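PHOX (Pseudomonas fluorescens, PDB 4A9V) hydrolyses phosphate monoesters as an alkaline phosphatase, using a complex iron-calcium cofactor held in a beta-propeller. Local coordinates at residues Q177-G182 with K271-A276; T191-F196 with H246-E251; D69-F74 with M85-E90; V286-D291 with I298-S303. All blocks are in the same frame, centred on the assembly; numbering follows the deposited sequence.

Contact 1 (Q177-G182 with K271-A276); sequences QNCANG and KHENAA. With CA (calcium ion), chain Q; FEO (mu-oxo-diiron), chain S.
Cys-179 and Glu-273 meet where the diiron cofactor binds, the sulfur SG of Cys-179 lying 3.2 Å from OE2 of Glu-273. SG holds FE1 at 2.5 Å, a soft ligand in a site otherwise rich in oxygen. Glu-273 divides its carboxylate between two kinds of metal: OE1 binds FE2 at 2.0 Å, while OE2 reaches the calcium ion at 2.3 Å. CG stands anti to the backbone N (chi1 -176°) and the chain then bends at chi2 (93°), which carries the carboxylate past the sulfur and in between the metals. Glu-194, Glu-387 and Asp-292 complete the protein ligands of FE2; Asp-479 and Glu-387 also bind the calcium.

Behind this shell the backbones set the spacing. Strand 178-183 forms one edge of its propeller sheet, and the loop ahead of strand 276-279 runs beside it. Ala-180 N gives a bent hydrogen bond to Glu-273 O (2.8 Å, 132° at the hydrogen), fixing the peptide next to each metal ligand. Farther along, Ala-275 N bonds to Asn-181 O. Small residues suit this narrow seam: Ala-180 CB rests 3.5 Å from Asn-274 CB, and any CB on Gly-182 would clash with Ala-275 O. One water accepts from Asn-274 ND2 and is also bonded to Asn-181 OD1; Ser-72 takes the ND2 of Asn-181, and the amide of Asn-274 is also held by Ile-389 of strand 386-391.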
loop_
_atom_site.group_PDB
_atom_site.type_symbol
_atom_site.label_atom_id
_atom_site.label_comp_id
_atom_site.label_asym_id
_atom_site.label_seq_id
_atom_site.Cartn_x
_atom_site.Cartn_y
_atom_site.Cartn_z
ATOM N N GLN A 177 6.843 -4.529 -6.956
ATOM C CA GLN A 177 5.409 -4.264 -6.831
ATOM C C GLN A 177 5.067 -3.931 -5.376
ATOM O O GLN A 177 3.978 -4.214 -4.872
ATOM C CB GLN A 177 4.564 -5.405 -7.410
ATOM C CG GLN A 177 4.686 -5.529 -8.926
ATOM C CD GLN A 177 3.898 -4.505 -9.744
ATOM O OE1 GLN A 177 4.048 -4.452 -10.967
ATOM N NE2 GLN A 177 2.941 -3.838 -9.125
ATOM N N ASN A 178 5.931 -3.110 -4.797
ATOM C CA ASN A 178 5.810 -2.640 -3.420
ATOM C C ASN A 178 4.774 -1.538 -3.300
ATOM O O ASN A 178 4.960 -0.436 -3.817
ATOM C CB ASN A 178 7.150 -2.115 -2.928
ATOM C CG ASN A 178 8.220 -3.154 -3.016
ATOM O OD1 ASN A 178 8.684 -3.479 -4.110
ATOM N ND2 ASN A 178 8.475 -3.816 -1.895
ATOM N N CYS A 179 3.670 -1.867 -2.643
ATOM C CA CYS A 179 2.486 -1.036 -2.602
ATOM C C CYS A 179 2.566 -0.121 -1.384
ATOM O O CYS A 179 3.142 0.963 -1.460
ATOM C CB CYS A 179 1.254 -1.938 -2.599
ATOM S SG CYS A 179 -0.299 -1.048 -2.584
ATOM N N ALA A 180 2.103 -0.579 -0.230
ATOM C CA ALA A 180 2.190 0.267 0.953
ATOM C C ALA A 180 2.909 -0.449 2.105
ATOM O O ALA A 180 3.788 -1.300 1.867
ATOM C CB ALA A 180 0.811 0.813 1.332
ATOM N N ASN A 181 2.710 0.058 3.321
ATOM C CA ASN A 181 3.762 0.057 4.317
ATOM C C ASN A 181 3.251 -0.272 5.711
ATOM O O ASN A 181 2.059 -0.162 6.003
ATOM C CB ASN A 181 4.440 1.436 4.344
ATOM C CG ASN A 181 3.487 2.547 4.750
ATOM O OD1 ASN A 181 2.417 2.720 4.151
ATOM N ND2 ASN A 181 3.826 3.252 5.817
ATOM N N GLY A 182 4.208 -0.528 6.603
ATOM C CA GLY A 182 4.000 -0.467 8.040
ATOM C C GLY A 182 5.247 0.036 8.728
ATOM O O GLY A 182 6.341 -0.028 8.177
ATOM N N LYS A 271 -1.851 -10.464 -2.077
ATOM C CA LYS A 271 -1.512 -9.200 -2.713
ATOM C C LYS A 271 -1.610 -8.073 -1.676
ATOM O O LYS A 271 -2.622 -7.380 -1.554
ATOM C CB LYS A 271 -2.373 -8.982 -3.958
ATOM C CG LYS A 271 -2.136 -10.083 -4.967
ATOM C CD LYS A 271 -2.821 -9.886 -6.303
ATOM C CE LYS A 271 -2.653 -11.141 -7.143
ATOM N NZ LYS A 271 -3.359 -11.064 -8.448
ATOM N N HIS A 272 -0.582 -8.012 -0.833
ATOM C CA HIS A 272 -0.585 -7.146 0.344
ATOM C C HIS A 272 -0.627 -5.690 -0.041
ATOM O O HIS A 272 0.252 -5.220 -0.761
ATOM C CB HIS A 272 0.694 -7.369 1.143
ATOM C CG HIS A 272 0.770 -8.698 1.836
ATOM N ND1 HIS A 272 0.297 -8.881 3.090
ATOM C CD2 HIS A 272 1.346 -9.897 1.454
ATOM C CE1 HIS A 272 0.547 -10.139 3.479
ATOM N NE2 HIS A 272 1.183 -10.762 2.485
ATOM N N GLU A 273 -1.541 -4.933 0.565
ATOM C CA GLU A 273 -1.560 -3.479 0.406
ATOM C C GLU A 273 -0.670 -2.820 1.461
ATOM O O GLU A 273 0.416 -2.339 1.145
ATOM C CB GLU A 273 -2.976 -2.931 0.471
ATOM C CG GLU A 273 -3.024 -1.433 0.202
ATOM C CD GLU A 273 -3.284 -1.081 -1.248
ATOM O OE1 GLU A 273 -3.720 -1.985 -2.006
ATOM O OE2 GLU A 273 -3.085 0.109 -1.606
ATOM N N ASN A 274 -1.121 -2.780 2.715
ATOM C CA ASN A 274 -0.304 -2.240 3.804
ATOM C C ASN A 274 -0.330 -3.155 5.022
ATOM O O ASN A 274 -0.870 -4.258 4.991
ATOM C CB ASN A 274 -0.645 -0.760 4.136
ATOM C CG ASN A 274 -1.713 -0.602 5.208
ATOM O OD1 ASN A 274 -2.648 -1.399 5.308
ATOM N ND2 ASN A 274 -1.654 0.514 5.928
ATOM N N ALA A 275 0.346 -2.713 6.075
ATOM C CA ALA A 275 0.531 -3.515 7.273
ATOM C C ALA A 275 0.410 -2.586 8.477
ATOM O O ALA A 275 1.285 -1.768 8.735
ATOM C CB ALA A 275 1.894 -4.191 7.243
ATOM N N ALA A 276 -0.751 -2.618 9.119
ATOM C CA ALA A 276 -1.096 -1.661 10.168
ATOM C C ALA A 276 -0.756 -2.235 11.533
ATOM O O ALA A 276 -1.325 -3.246 11.941
ATOM C CB ALA A 276 -2.577 -1.320 10.103
HETATM CA CA CA Q . -3.091 1.619 -3.357
HETATM FE FE1 FEO S . -0.857 -0.798 -4.961
HETATM FE FE2 FEO S . -4.047 -1.757 -3.977
HETATM O O FEO S . -2.746 -0.471 -4.594
HETATM O O HOH W 1 0.386 2.630 6.164
HETATM O O HOH W 2 -0.746 1.359 -4.928
HETATM O O HOH W 3 -0.975 1.998 -2.054
HETATM O O HOH W 4 -2.471 4.015 -3.623
HETATM O O HOH W 5 -3.533 1.916 -5.931
HETATM O O HOH W 6 -1.681 -0.638 -7.070
#

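Contact 2 (T191-F196 with H246-E251); sequences TCEENF and HGWVVE. With FEO (mu-oxo-diiron), chain S.
Glu-193 lies across the backbone of Gly-247 and Trp-248 for most of its length. Its CB and CG both lie against Trp-248 O, CB at 3.5 Å; CD stays 3.6 Å from Trp-248 O, and the extended chain then lays OE1 beside two successive amides. Trp-248 N gives it a nearly straight bond (3.0 Å, 171°) from above the carboxylate plane, and Gly-247 N adds a weak one. OE2 touches Val-250 CG2 at 3.4 Å and finds its polar partners in Lys-263, by a salt bridge, and Thr-175. A buried carboxylate is thus held at both oxygens.

Phe-196 turns its ring back over the loop, CG between the backbone N and the carbonyl carbon (chi1 68°). Gly-247 CA makes a CH-pi contact over the ring face, 3.7 Å from the centroid, and His-246 O lies over that face toward the rim; a CB on Gly-247 would clash with the ring. With an alanine at Phe-196, both groups would probably lose the surface they rest on. Glu-194 points the other way and bridges the two irons through OE1 and OE2.

Thr-191 and Val-250 form an antiparallel hydrogen-bonded pair. Strand 249-252 lies between 189-193 and 262-264, with 178-183 beyond 189-193 at the sheet edge.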
loop_
_atom_site.group_PDB
_atom_site.type_symbol
_atom_site.label_atom_id
_atom_site.label_comp_id
_atom_site.label_asym_id
_atom_site.label_seq_id
_atom_site.Cartn_x
_atom_site.Cartn_y
_atom_site.Cartn_z
ATOM N N THR A 191 7.409 -3.416 4.105
ATOM C CA THR A 191 6.973 -3.135 2.756
ATOM C C THR A 191 6.185 -4.328 2.218
ATOM O O THR A 191 6.478 -5.479 2.531
ATOM C CB THR A 191 8.152 -2.759 1.829
ATOM O OG1 THR A 191 7.626 -2.313 0.579
ATOM C CG2 THR A 191 9.091 -3.924 1.582
ATOM N N CYS A 192 5.152 -4.040 1.438
ATOM C CA CYS A 192 4.135 -5.016 1.088
ATOM C C CYS A 192 4.135 -5.273 -0.413
ATOM O O CYS A 192 3.952 -4.349 -1.202
ATOM C CB CYS A 192 2.774 -4.477 1.504
ATOM S SG CYS A 192 2.563 -4.443 3.289
ATOM N N GLU A 193 4.327 -6.528 -0.805
ATOM C CA GLU A 193 4.296 -6.930 -2.209
ATOM C C GLU A 193 2.856 -7.208 -2.615
ATOM O O GLU A 193 2.213 -8.096 -2.058
ATOM C CB GLU A 193 5.162 -8.181 -2.407
ATOM C CG GLU A 193 6.625 -7.915 -2.108
ATOM C CD GLU A 193 7.499 -9.155 -1.971
ATOM O OE1 GLU A 193 6.995 -10.302 -1.948
ATOM O OE2 GLU A 193 8.735 -8.964 -1.884
ATOM N N GLU A 194 2.351 -6.433 -3.572
ATOM C CA GLU A 194 0.932 -6.472 -3.947
ATOM C C GLU A 194 0.752 -7.206 -5.288
ATOM O O GLU A 194 0.633 -8.424 -5.298
ATOM C CB GLU A 194 0.322 -5.057 -3.964
ATOM C CG GLU A 194 -1.172 -5.039 -4.269
ATOM C CD GLU A 194 -1.697 -3.658 -4.586
ATOM O OE1 GLU A 194 -0.924 -2.832 -5.122
ATOM O OE2 GLU A 194 -2.903 -3.432 -4.372
ATOM N N ASN A 195 0.843 -6.505 -6.416
ATOM C CA ASN A 195 0.537 -7.111 -7.719
ATOM C C ASN A 195 1.741 -7.821 -8.336
ATOM O O ASN A 195 2.048 -7.688 -9.531
ATOM C CB ASN A 195 -0.035 -6.064 -8.662
ATOM C CG ASN A 195 -1.424 -5.634 -8.249
ATOM O OD1 ASN A 195 -2.306 -6.475 -8.062
ATOM N ND2 ASN A 195 -1.601 -4.349 -7.999
ATOM N N PHE A 196 2.370 -8.658 -7.523
ATOM C CA PHE A 196 3.582 -9.350 -7.931
ATOM C C PHE A 196 3.330 -10.305 -9.093
ATOM O O PHE A 196 4.203 -10.520 -9.928
ATOM C CB PHE A 196 4.212 -10.098 -6.749
ATOM C CG PHE A 196 3.407 -11.271 -6.263
ATOM C CD1 PHE A 196 2.371 -11.110 -5.360
ATOM C CD2 PHE A 196 3.725 -12.549 -6.674
ATOM C CE1 PHE A 196 1.633 -12.199 -4.932
ATOM C CE2 PHE A 196 2.989 -13.637 -6.255
ATOM C CZ PHE A 196 1.950 -13.470 -5.371
ATOM N N HIS A 246 7.351 -14.429 -3.738
ATOM C CA HIS A 246 6.872 -13.053 -3.751
ATOM C C HIS A 246 5.421 -13.050 -3.343
ATOM O O HIS A 246 4.760 -14.097 -3.328
ATOM C CB HIS A 246 7.058 -12.441 -5.141
ATOM C CG HIS A 246 8.476 -12.496 -5.625
ATOM N ND1 HIS A 246 9.414 -11.607 -5.217
ATOM C CD2 HIS A 246 9.146 -13.482 -6.338
ATOM C CE1 HIS A 246 10.615 -11.997 -5.688
ATOM N NE2 HIS A 246 10.453 -13.149 -6.360
ATOM N N GLY A 247 4.927 -11.877 -2.949
ATOM C CA GLY A 247 3.620 -11.755 -2.308
ATOM C C GLY A 247 3.687 -11.773 -0.786
ATOM O O GLY A 247 2.728 -12.183 -0.126
ATOM N N TRP A 248 4.787 -11.264 -0.235
ATOM C CA TRP A 248 5.029 -11.279 1.209
ATOM C C TRP A 248 5.206 -9.883 1.743
ATOM O O TRP A 248 5.420 -8.923 0.989
ATOM C CB TRP A 248 6.284 -12.099 1.505
ATOM C CG TRP A 248 6.238 -13.502 0.951
ATOM C CD1 TRP A 248 6.844 -13.972 -0.207
ATOM C CD2 TRP A 248 5.551 -14.660 1.525
ATOM N NE1 TRP A 248 6.580 -15.310 -0.386
ATOM C CE2 TRP A 248 5.827 -15.781 0.642
ATOM C CE3 TRP A 248 4.781 -14.871 2.661
ATOM C CZ2 TRP A 248 5.392 -17.060 0.933
ATOM C CZ3 TRP A 248 4.308 -16.157 2.920
ATOM C CH2 TRP A 248 4.624 -17.230 2.083
ATOM N N VAL A 249 5.096 -9.764 3.059
ATOM C CA VAL A 249 5.539 -8.591 3.791
ATOM C C VAL A 249 7.030 -8.741 4.070
ATOM O O VAL A 249 7.487 -9.789 4.523
ATOM C CB VAL A 249 4.761 -8.455 5.108
ATOM C CG1 VAL A 249 5.230 -7.230 5.875
ATOM C CG2 VAL A 249 3.270 -8.357 4.826
ATOM N N VAL A 250 7.776 -7.687 3.772
ATOM C CA VAL A 250 9.227 -7.694 3.870
ATOM C C VAL A 250 9.665 -6.652 4.899
ATOM O O VAL A 250 9.222 -5.508 4.862
ATOM C CB VAL A 250 9.855 -7.369 2.498
ATOM C CG1 VAL A 250 11.370 -7.413 2.581
ATOM C CG2 VAL A 250 9.345 -8.329 1.439
ATOM N N GLU A 251 10.503 -7.063 5.846
ATOM C CA GLU A 251 10.957 -6.203 6.929
ATOM C C GLU A 251 12.367 -5.681 6.631
ATOM O O GLU A 251 13.281 -6.445 6.287
ATOM C CB GLU A 251 10.936 -6.974 8.251
ATOM C CG GLU A 251 11.241 -6.104 9.459
ATOM C CD GLU A 251 11.026 -6.792 10.797
ATOM O OE1 GLU A 251 10.816 -8.025 10.820
ATOM O OE2 GLU A 251 11.168 -6.109 11.833
HETATM FE FE1 FEO S . -0.857 -0.798 -4.961
HETATM FE FE2 FEO S . -4.047 -1.757 -3.977
HETATM O O FEO S . -2.746 -0.471 -4.594
HETATM O O HOH W 2 -0.746 1.359 -4.928
HETATM O O HOH W 6 -1.681 -0.638 -7.070
#

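Contact 3 (D69-F74 with M85-E90); sequences DGMSLF and MAINNE. With LI (lithium ion), chain D; FEO (mu-oxo-diiron), chain S.
Asp-69 and Glu-90 meet as metal ligands at the cofactor end of the hairpin. Glu-90, extended beyond CG, binds FE1 through OE2 at 2.1 Å. Both oxygens of Asp-69 face a site modelled as lithium, OD2 at 2.2 Å, although the waters round that ion are too close to be trusted; OD1 also bonds to Thr-534. The carboxylate planes stand 85° apart, with two acceptors, Asp-69 OD2 and Glu-90 OE1, only 3.1 Å from each other.

Beyond the metals the backbones pair as antiparallel strands. Asn-88 N bonds to Gly-70 O at 2.8 Å, and Ser-72 exchanges both bonds with Ala-86. The amide of Asn-88 works outward: its ND2 bonds to Cys-179 O and Ala-180 O, its OD1 to Tyr-189 and Thr-191, tying this sheet to the next.

Farther from the cofactor the contact turns apolar. Met-71 CG lies between the backbone N and the carbonyl carbon (chi1 58°), which runs SD beside Ile-87 and 4.0 Å from Met-85 CE; Phe-546 packs on Met-71, Leu-73 and Met-85. The close acceptors are tolerated probably because FE1 and the cation modelled at Asp-69 lie beside them: the hairpin passes from an apolar stem to an acidic, metal-binding end.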
loop_
_atom_site.group_PDB
_atom_site.type_symbol
_atom_site.label_atom_id
_atom_site.label_comp_id
_atom_site.label_asym_id
_atom_site.label_seq_id
_atom_site.Cartn_x
_atom_site.Cartn_y
_atom_site.Cartn_z
ATOM N N ASP A 69 5.024 5.195 -3.495
ATOM C CA ASP A 69 3.760 4.716 -2.969
ATOM C C ASP A 69 3.803 4.835 -1.430
ATOM O O ASP A 69 4.099 5.904 -0.900
ATOM C CB ASP A 69 3.508 3.293 -3.503
ATOM C CG ASP A 69 2.041 2.919 -3.554
ATOM O OD1 ASP A 69 1.260 3.439 -2.727
ATOM O OD2 ASP A 69 1.684 2.067 -4.410
ATOM N N GLY A 70 3.563 3.755 -0.698
ATOM C CA GLY A 70 3.571 3.848 0.762
ATOM C C GLY A 70 4.937 4.241 1.304
ATOM O O GLY A 70 5.965 3.932 0.705
ATOM N N MET A 71 4.937 4.889 2.467
ATOM C CA MET A 71 6.169 5.381 3.068
ATOM C C MET A 71 5.976 5.638 4.548
ATOM O O MET A 71 4.883 5.971 5.018
ATOM C CB MET A 71 6.638 6.660 2.379
ATOM C CG MET A 71 5.631 7.787 2.412
ATOM S SD MET A 71 6.236 9.200 1.458
ATOM C CE MET A 71 4.840 10.301 1.600
ATOM N N SER A 72 7.078 5.539 5.272
ATOM C CA SER A 72 7.117 5.895 6.683
ATOM C C SER A 72 8.310 6.799 6.964
ATOM O O SER A 72 9.376 6.664 6.346
ATOM C CB SER A 72 7.239 4.643 7.558
ATOM O OG SER A 72 6.079 3.832 7.514
ATOM N N LEU A 73 8.154 7.621 7.997
ATOM C CA LEU A 73 9.219 8.457 8.516
ATOM C C LEU A 73 9.640 7.940 9.897
ATOM O O LEU A 73 8.794 7.649 10.751
ATOM C CB LEU A 73 8.748 9.916 8.591
ATOM C CG LEU A 73 9.775 10.923 9.103
ATOM C CD1 LEU A 73 9.565 12.284 8.463
ATOM C CD2 LEU A 73 9.745 11.053 10.618
ATOM N N PHE A 74 10.951 7.845 10.092
ATOM C CA PHE A 74 11.558 7.394 11.335
ATOM C C PHE A 74 12.354 8.540 11.939
ATOM O O PHE A 74 13.310 9.025 11.349
ATOM C CB PHE A 74 12.502 6.216 11.062
ATOM C CG PHE A 74 11.800 4.978 10.573
ATOM C CD1 PHE A 74 11.453 4.833 9.239
ATOM C CD2 PHE A 74 11.464 3.965 11.459
ATOM C CE1 PHE A 74 10.770 3.711 8.804
ATOM C CE2 PHE A 74 10.776 2.841 11.027
ATOM C CZ PHE A 74 10.430 2.718 9.698
ATOM N N MET A 85 13.381 8.358 5.876
ATOM C CA MET A 85 12.130 7.931 5.276
ATOM C C MET A 85 12.387 6.693 4.439
ATOM O O MET A 85 13.379 6.625 3.719
ATOM C CB MET A 85 11.557 9.047 4.405
ATOM C CG MET A 85 11.167 10.262 5.210
ATOM S SD MET A 85 10.477 11.625 4.245
ATOM C CE MET A 85 8.863 10.978 3.814
ATOM N N ALA A 86 11.509 5.704 4.561
ATOM C CA ALA A 86 11.534 4.546 3.694
ATOM C C ALA A 86 10.300 4.637 2.816
ATOM O O ALA A 86 9.176 4.769 3.320
ATOM C CB ALA A 86 11.508 3.269 4.519
ATOM N N ILE A 87 10.519 4.625 1.502
ATOM C CA ILE A 87 9.484 4.945 0.533
ATOM C C ILE A 87 9.431 3.835 -0.511
ATOM O O ILE A 87 10.429 3.508 -1.159
ATOM C CB ILE A 87 9.775 6.290 -0.153
ATOM C CG1 ILE A 87 9.850 7.432 0.867
ATOM C CG2 ILE A 87 8.730 6.571 -1.217
ATOM C CD1 ILE A 87 10.742 8.583 0.438
ATOM N N ASN A 88 8.251 3.251 -0.676
ATOM C CA ASN A 88 8.056 2.207 -1.659
ATOM C C ASN A 88 8.091 2.767 -3.066
ATOM O O ASN A 88 7.597 3.867 -3.315
ATOM C CB ASN A 88 6.705 1.546 -1.464
ATOM C CG ASN A 88 6.634 0.688 -0.225
ATOM O OD1 ASN A 88 7.630 0.460 0.472
ATOM N ND2 ASN A 88 5.452 0.161 0.030
ATOM N N ASN A 89 8.519 1.919 -3.997
ATOM C CA ASN A 89 8.482 2.195 -5.425
ATOM C C ASN A 89 7.748 1.047 -6.100
ATOM O O ASN A 89 8.252 -0.077 -6.144
ATOM C CB ASN A 89 9.923 2.301 -5.946
ATOM C CG ASN A 89 10.676 3.447 -5.312
ATOM O OD1 ASN A 89 11.674 3.249 -4.617
ATOM N ND2 ASN A 89 10.199 4.665 -5.549
ATOM N N GLU A 90 6.509 1.287 -6.508
ATOM C CA GLU A 90 5.605 0.175 -6.799
ATOM C C GLU A 90 5.811 -0.438 -8.185
ATOM O O GLU A 90 5.780 -1.655 -8.337
ATOM C CB GLU A 90 4.152 0.600 -6.619
ATOM C CG GLU A 90 3.201 -0.589 -6.649
ATOM C CD GLU A 90 1.742 -0.203 -6.559
ATOM O OE1 GLU A 90 1.338 0.756 -7.247
ATOM O OE2 GLU A 90 0.986 -0.918 -5.851
HETATM LI LI LI D . -0.427 2.057 -3.778
HETATM FE FE1 FEO S . -0.857 -0.798 -4.961
HETATM FE FE2 FEO S . -4.047 -1.757 -3.977
HETATM O O FEO S . -2.746 -0.471 -4.594
HETATM O O HOH W 2 -0.746 1.359 -4.928
HETATM O O HOH W 3 -0.975 1.998 -2.054
HETATM O O HOH W 6 -1.681 -0.638 -7.070
#

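Contact 4 (V286-D291 with I298-S303); sequences VVYMGD and IYKFVS
Tyr-288 and Lys-300 lie side by side and point the same way from a non-hydrogen-bonded pair of the hairpin. The lysine is extended, CG anti to the backbone N (chi1 175°), and its CG runs 3.7 Å from Tyr-288 CE1, so methylenes line the phenol and both polar ends lie close together. One water joins them, 2.9 Å from Tyr-288 OH and 3.0 Å from Lys-300 NZ; His-439 is a second partner of both, ND1 for the hydroxyl and the backbone O for NZ. Val-286 CG1 sits over one face of the tyrosine ring, toward its rim. With a leucine at Tyr-288, the bridging water and His-439 would probably each lose a partner, and the lysine methylenes their flat neighbour.

On the face bearing Val-287 and Tyr-299, Met-289 and Phe-301 also run alongside each other: the methionine bends at chi3 (-72°) and lays CE 4.0 Å from Phe-301 CB. Tyr-299 turns an edge to Asp-291, CE1 being 4.0 Å from its CB, and a water links the hydroxyl to Asp-291 OD2, which also forms a salt bridge with Arg-372. Paired bonds of Val-287 with Phe-301 and of Met-289 with Tyr-299 fix the register.

Strands 276-279 and 322-329 flank the hairpin, and helix 371-377 touches Tyr-299.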
loop_
_atom_site.group_PDB
_atom_site.type_symbol
_atom_site.label_atom_id
_atom_site.label_comp_id
_atom_site.label_asym_id
_atom_site.label_seq_id
_atom_site.Cartn_x
_atom_site.Cartn_y
_atom_site.Cartn_z
ATOM N N VAL A 286 0.469 -6.791 16.711
ATOM C CA VAL A 286 -0.656 -7.083 15.834
ATOM C C VAL A 286 -0.423 -6.350 14.518
ATOM O O VAL A 286 -0.012 -5.190 14.505
ATOM C CB VAL A 286 -1.982 -6.617 16.482
ATOM C CG1 VAL A 286 -3.164 -6.858 15.557
ATOM C CG2 VAL A 286 -2.183 -7.309 17.824
ATOM N N VAL A 287 -0.653 -7.058 13.419
ATOM C CA VAL A 287 -0.515 -6.472 12.088
ATOM C C VAL A 287 -1.778 -6.755 11.278
ATOM O O VAL A 287 -2.063 -7.905 10.954
ATOM C CB VAL A 287 0.709 -7.033 11.335
ATOM C CG1 VAL A 287 0.915 -6.259 10.043
ATOM C CG2 VAL A 287 1.958 -7.012 12.209
ATOM N N TYR A 288 -2.575 -5.721 11.015
ATOM C CA TYR A 288 -3.760 -5.858 10.158
ATOM C C TYR A 288 -3.367 -5.648 8.695
ATOM O O TYR A 288 -2.575 -4.755 8.384
ATOM C CB TYR A 288 -4.836 -4.833 10.545
ATOM C CG TYR A 288 -5.405 -5.009 11.933
ATOM C CD1 TYR A 288 -6.368 -5.969 12.186
ATOM C CD2 TYR A 288 -5.054 -4.150 12.963
ATOM C CE1 TYR A 288 -6.936 -6.097 13.442
ATOM C CE2 TYR A 288 -5.611 -4.270 14.225
ATOM C CZ TYR A 288 -6.574 -5.234 14.454
ATOM O OH TYR A 288 -7.152 -5.371 15.699
ATOM N N MET A 289 -3.911 -6.468 7.798
ATOM C CA MET A 289 -3.453 -6.527 6.413
ATOM C C MET A 289 -4.616 -6.759 5.454
ATOM O O MET A 289 -5.334 -7.748 5.580
ATOM C CB MET A 289 -2.460 -7.677 6.244
ATOM C CG MET A 289 -1.162 -7.480 6.999
ATOM S SD MET A 289 -0.072 -8.913 6.904
ATOM C CE MET A 289 -0.948 -10.061 7.970
ATOM N N GLY A 290 -4.668 -5.971 4.386
ATOM C CA GLY A 290 -5.628 -6.184 3.312
ATOM C C GLY A 290 -4.994 -6.876 2.116
ATOM O O GLY A 290 -3.806 -6.700 1.841
ATOM N N ASP A 291 -5.808 -7.654 1.400
ATOM C CA ASP A 291 -5.457 -8.290 0.127
ATOM C C ASP A 291 -6.243 -7.601 -0.985
ATOM O O ASP A 291 -7.459 -7.765 -1.070
ATOM C CB ASP A 291 -5.845 -9.777 0.206
ATOM C CG ASP A 291 -5.431 -10.576 -0.999
ATOM O OD1 ASP A 291 -4.715 -10.052 -1.881
ATOM O OD2 ASP A 291 -5.774 -11.783 -1.035
ATOM N N ILE A 298 -9.565 -9.671 4.365
ATOM C CA ILE A 298 -8.808 -8.901 5.352
ATOM C C ILE A 298 -8.247 -9.859 6.403
ATOM O O ILE A 298 -8.953 -10.736 6.900
ATOM C CB ILE A 298 -9.715 -7.849 6.023
ATOM C CG1 ILE A 298 -10.186 -6.824 4.986
ATOM C CG2 ILE A 298 -8.987 -7.163 7.174
ATOM C CD1 ILE A 298 -11.326 -5.947 5.452
ATOM N N TYR A 299 -6.973 -9.663 6.732
ATOM C CA TYR A 299 -6.200 -10.561 7.590
ATOM C C TYR A 299 -5.652 -9.823 8.819
ATOM O O TYR A 299 -5.587 -8.592 8.861
ATOM C CB TYR A 299 -5.031 -11.182 6.813
ATOM C CG TYR A 299 -5.438 -12.035 5.634
ATOM C CD1 TYR A 299 -5.788 -11.457 4.416
ATOM C CD2 TYR A 299 -5.380 -13.421 5.702
ATOM C CE1 TYR A 299 -6.125 -12.239 3.324
ATOM C CE2 TYR A 299 -5.685 -14.207 4.604
ATOM C CZ TYR A 299 -6.064 -13.616 3.426
ATOM O OH TYR A 299 -6.360 -14.430 2.357
ATOM N N LYS A 300 -5.202 -10.596 9.801
ATOM C CA LYS A 300 -4.652 -10.072 11.051
ATOM C C LYS A 300 -3.619 -11.068 11.566
ATOM O O LYS A 300 -3.935 -12.232 11.782
ATOM C CB LYS A 300 -5.775 -9.906 12.075
ATOM C CG LYS A 300 -5.349 -9.488 13.467
ATOM C CD LYS A 300 -6.518 -9.705 14.419
ATOM C CE LYS A 300 -6.244 -9.231 15.835
ATOM N NZ LYS A 300 -7.387 -9.577 16.725
ATOM N N PHE A 301 -2.405 -10.594 11.804
ATOM C CA PHE A 301 -1.369 -11.412 12.419
ATOM C C PHE A 301 -1.162 -10.948 13.852
ATOM O O PHE A 301 -1.110 -9.749 14.122
ATOM C CB PHE A 301 -0.058 -11.269 11.645
ATOM C CG PHE A 301 1.095 -12.007 12.271
ATOM C CD1 PHE A 301 1.249 -13.372 12.090
ATOM C CD2 PHE A 301 2.011 -11.336 13.063
ATOM C CE1 PHE A 301 2.285 -14.052 12.705
ATOM C CE2 PHE A 301 3.074 -12.005 13.635
ATOM C CZ PHE A 301 3.214 -13.367 13.456
ATOM N N VAL A 302 -1.040 -11.904 14.764
ATOM C CA VAL A 302 -0.720 -11.597 16.158
ATOM C C VAL A 302 0.518 -12.384 16.571
ATOM O O VAL A 302 0.556 -13.602 16.422
ATOM C CB VAL A 302 -1.881 -11.955 17.105
ATOM C CG1 VAL A 302 -1.530 -11.565 18.531
ATOM C CG2 VAL A 302 -3.172 -11.285 16.645
ATOM N N SER A 303 1.555 -11.691 17.028
ATOM C CA SER A 303 2.810 -12.359 17.343
ATOM C C SER A 303 2.669 -13.285 18.542
ATOM O O SER A 303 1.840 -13.079 19.428
ATOM C CB SER A 303 3.939 -11.348 17.571
ATOM O OG SER A 303 3.751 -10.581 18.741
HETATM O O HOH W 7 -9.181 -7.260 16.375
HETATM O O HOH W 8 -7.598 -12.957 0.400
#

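Overall arrangement
All four contacts are buried, but their chemistry changes with distance from the cofactor. Contacts 1, 2 and 3 each bring ligands to the diiron group, from a strand, a loop or the end of a strand, and contact 1 adds calcium. Contacts 1 and 2 share the sheet in which 178-183 and 189-193 are neighbours, though 271-276 is mostly loop; contact 3 belongs to another sheet and bonds to both. Contact 4, farthest from the chain centre, holds no cofactor ligand and relies on aromatic and aliphatic side chains, although Asp-291 OD1 bonds to Lys-271 N of contact 1. Contacts 3 and 4 do not touch, their nearest atoms being about 11 Å apart; contact 1 lies against each.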